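Long-range contact in RNA-binding protein Lsm (Halobacterium salinarum R1, PDB 6TFL), which probably binds RNA, as Lsm proteins generally do, assembling as a ring of seven subunits that takes up uridine and calcium ions: residues E13-T18 and G31-Y36. Numbering follows the deposited sequence.
Sequences ESLEET and GVLTGY. With CA (calcium ion), chain P.
Leu33 receives the turn between helix 7-13 and strand 18-23 in an antiparallel backbone pairing along strand 32-36, part of the small, strongly bent beta barrel of the Lsm fold. Both polar backbone atoms of Leu33 are used: its N donates to Glu17 O at 2.9 Å, and its O accepts from Glu16 N at 2.7 Å. Next along the pairing, Thr18 faces Val32 as an antiparallel non-hydrogen-bonded pair, their beta-branched side chains on the same face and crossing at about a right angle.

The turn that presents these groups is type II, running from Ser14 to Glu17 and closed by Glu17 N on Ser14 O; Glu16 takes its left-handed position. Val32 CG1, anti to the backbone N (chi1 173°), lies against the Glu16 carbonyl group, 3.4 Å from Glu16 C. Leu15, a branched apolar side chain, packs along the strand on the side toward Tyr36. Its CD2 reaches the peptide between Thr34 and Gly35, 3.7 Å from Thr34 C and the same from Gly35 N, and also meets Leu33 CD2 at 4.1 Å and the edge of the Tyr36 ring at CD1.

Away from the strand, the turn brings Glu13 O and Glu17 OE2 to one calcium ion, at 2.4 Å and, more loosely, 2.8 Å. A water on the ion donates to Glu17 OE1, so one carboxylate oxygen binds the ion directly and the other reaches it through the water.

Ser14 OG bonds back to Val10 O in helix 7-13, and Tyr36 OH reaches Glu12 of that helix. Behind, Leu33 packs on Val42 and Ile44 of strand 42-45, while Thr34 makes backbone hydrogen bonds to a neighbouring subunit.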
ATOM      1  N   GLU A  13      11.620  19.493  15.347  1.00 41.30           N
ATOM      2  CA  GLU A  13      11.967  20.876  15.641  1.00 48.01           C
ATOM      3  C   GLU A  13      10.906  21.871  15.188  1.00 48.04           C
ATOM      4  O   GLU A  13      11.062  23.065  15.442  1.00 54.80           O
ATOM      5  CB  GLU A  13      13.328  21.222  15.038  1.00 45.63           C
ATOM      6  CG  GLU A  13      13.472  20.891  13.580  1.00 62.96           C
ATOM      7  CD  GLU A  13      14.928  20.857  13.118  1.00 77.43           C
ATOM      8  OE1 GLU A  13      15.752  20.225  13.824  1.00 75.93           O
ATOM      9  OE2 GLU A  13      15.233  21.457  12.055  1.00 68.75           O
ATOM     10  N   SER A  14       9.820  21.421  14.567  1.00 44.66           N
ATOM     11  CA  SER A  14       8.671  22.283  14.332  1.00 41.61           C
ATOM     12  C   SER A  14       7.565  22.087  15.354  1.00 41.25           C
ATOM     13  O   SER A  14       6.502  22.688  15.202  1.00 41.60           O
ATOM     14  CB  SER A  14       8.094  22.066  12.928  1.00 45.01           C
ATOM     15  OG  SER A  14       9.119  21.911  11.962  1.00 48.55           O
ATOM     16  N   LEU A  15       7.781  21.266  16.383  1.00 39.90           N
ATOM     17  CA  LEU A  15       6.767  21.103  17.419  1.00 38.43           C
ATOM     18  C   LEU A  15       6.512  22.430  18.117  1.00 45.48           C
ATOM     19  O   LEU A  15       7.431  23.224  18.330  1.00 50.83           O
ATOM     20  CB  LEU A  15       7.199  20.050  18.443  1.00 37.99           C
ATOM     21  CG  LEU A  15       7.131  18.583  17.995  1.00 40.03           C
ATOM     22  CD1 LEU A  15       7.911  17.675  18.940  1.00 36.90           C
ATOM     23  CD2 LEU A  15       5.682  18.129  17.864  1.00 34.04           C
ATOM     24  N   GLU A  16       5.251  22.667  18.474  1.00 50.01           N
ATOM     25  CA  GLU A  16       4.756  23.883  19.122  1.00 51.63           C
ATOM     26  C   GLU A  16       4.777  25.092  18.189  1.00 51.02           C
ATOM     27  O   GLU A  16       4.396  26.188  18.617  1.00 53.10           O
ATOM     28  CB  GLU A  16       5.515  24.222  20.421  1.00 45.12           C
ATOM     29  CG  GLU A  16       5.689  23.031  21.373  1.00 52.83           C
ATOM     30  CD  GLU A  16       5.359  23.342  22.841  1.00 92.38           C
ATOM     31  OE1 GLU A  16       5.074  22.387  23.607  1.00 94.85           O
ATOM     32  OE2 GLU A  16       5.397  24.528  23.241  1.00100.88           O
ATOM     33  N   GLU A  17       5.172  24.930  16.927  1.00 44.31           N
ATOM     34  CA  GLU A  17       5.137  25.995  15.932  1.00 46.88           C
ATOM     35  C   GLU A  17       4.053  25.723  14.897  1.00 46.83           C
ATOM     36  O   GLU A  17       3.496  24.624  14.806  1.00 38.59           O
ATOM     37  CB  GLU A  17       6.496  26.157  15.233  1.00 44.96           C
ATOM     38  CG  GLU A  17       7.627  26.586  16.164  1.00 49.81           C
ATOM     39  CD  GLU A  17       8.960  25.950  15.792  1.00 60.93           C
ATOM     40  OE1 GLU A  17       9.343  25.988  14.599  1.00 67.50           O
ATOM     41  OE2 GLU A  17       9.629  25.409  16.699  1.00 69.57           O
ATOM     42  N   THR A  18       3.778  26.745  14.091  1.00 39.41           N
ATOM     43  CA  THR A  18       2.703  26.683  13.118  1.00 41.55           C
ATOM     44  C   THR A  18       3.196  26.066  11.815  1.00 38.93           C
ATOM     45  O   THR A  18       4.326  26.317  11.384  1.00 43.46           O
ATOM     46  CB  THR A  18       2.126  28.077  12.883  1.00 40.50           C
ATOM     47  OG1 THR A  18       1.551  28.540  14.108  1.00 47.22           O
ATOM     48  CG2 THR A  18       1.033  28.037  11.840  1.00 38.60           C
ATOM     49  N   GLY A  31      -2.150  25.064  11.585  1.00 43.09           N
ATOM     50  CA  GLY A  31      -2.246  25.101  13.030  1.00 36.06           C
ATOM     51  C   GLY A  31      -0.901  24.746  13.614  1.00 40.16           C
ATOM     52  O   GLY A  31       0.087  24.551  12.895  1.00 43.35           O
ATOM     53  N   VAL A  32      -0.872  24.664  14.933  1.00 39.79           N
ATOM     54  CA  VAL A  32       0.356  24.342  15.642  1.00 38.63           C
ATOM     55  C   VAL A  32       0.552  22.833  15.615  1.00 38.58           C
ATOM     56  O   VAL A  32      -0.352  22.070  15.980  1.00 38.50           O
ATOM     57  CB  VAL A  32       0.305  24.879  17.085  1.00 40.14           C
ATOM     58  CG1 VAL A  32       1.498  24.404  17.879  1.00 31.42           C
ATOM     59  CG2 VAL A  32       0.251  26.383  17.075  1.00 38.71           C
ATOM     60  N   LEU A  33       1.733  22.396  15.193  1.00 34.19           N
ATOM     61  CA  LEU A  33       2.075  20.982  15.260  1.00 44.27           C
ATOM     62  C   LEU A  33       2.371  20.605  16.712  1.00 44.83           C
ATOM     63  O   LEU A  33       3.325  21.129  17.306  1.00 41.91           O
ATOM     64  CB  LEU A  33       3.270  20.679  14.357  1.00 39.73           C
ATOM     65  CG  LEU A  33       3.786  19.242  14.404  1.00 40.10           C
ATOM     66  CD1 LEU A  33       2.885  18.345  13.570  1.00 39.95           C
ATOM     67  CD2 LEU A  33       5.240  19.167  13.935  1.00 30.22           C
ATOM     68  N   THR A  34       1.554  19.708  17.289  1.00 34.25           N
ATOM     69  CA  THR A  34       1.775  19.241  18.656  1.00 40.50           C
ATOM     70  C   THR A  34       2.142  17.764  18.749  1.00 40.66           C
ATOM     71  O   THR A  34       2.394  17.276  19.858  1.00 44.72           O
ATOM     72  CB  THR A  34       0.547  19.512  19.548  1.00 41.01           C
ATOM     73  OG1 THR A  34      -0.573  18.744  19.093  1.00 43.52           O
ATOM     74  CG2 THR A  34       0.179  21.004  19.552  1.00 32.47           C
ATOM     75  N   GLY A  35       2.174  17.032  17.640  1.00 37.91           N
ATOM     76  CA  GLY A  35       2.688  15.677  17.682  1.00 30.32           C
ATOM     77  C   GLY A  35       2.729  15.054  16.301  1.00 40.25           C
ATOM     78  O   GLY A  35       2.085  15.523  15.356  1.00 38.00           O
ATOM     79  N   TYR A  36       3.488  13.969  16.212  1.00 34.65           N
ATOM     80  CA  TYR A  36       3.591  13.194  14.991  1.00 33.31           C
ATOM     81  C   TYR A  36       4.111  11.814  15.370  1.00 38.81           C
ATOM     82  O   TYR A  36       4.520  11.577  16.512  1.00 38.56           O
ATOM     83  CB  TYR A  36       4.509  13.880  13.968  1.00 34.71           C
ATOM     84  CG  TYR A  36       5.930  13.887  14.421  1.00 32.15           C
ATOM     85  CD1 TYR A  36       6.380  14.857  15.313  1.00 34.83           C
ATOM     86  CD2 TYR A  36       6.817  12.914  13.997  1.00 32.74           C
ATOM     87  CE1 TYR A  36       7.678  14.860  15.756  1.00 36.92           C
ATOM     88  CE2 TYR A  36       8.118  12.904  14.438  1.00 33.85           C
ATOM     89  CZ  TYR A  36       8.544  13.876  15.318  1.00 36.35           C
ATOM     90  OH  TYR A  36       9.842  13.876  15.763  1.00 42.69           O
TER
HETATM   91 CA    CA P 102      12.344  24.699  16.704  1.00 89.47          CA
HETATM   92  O   HOH W   1      12.107  25.637  14.259  1.00 61.90           O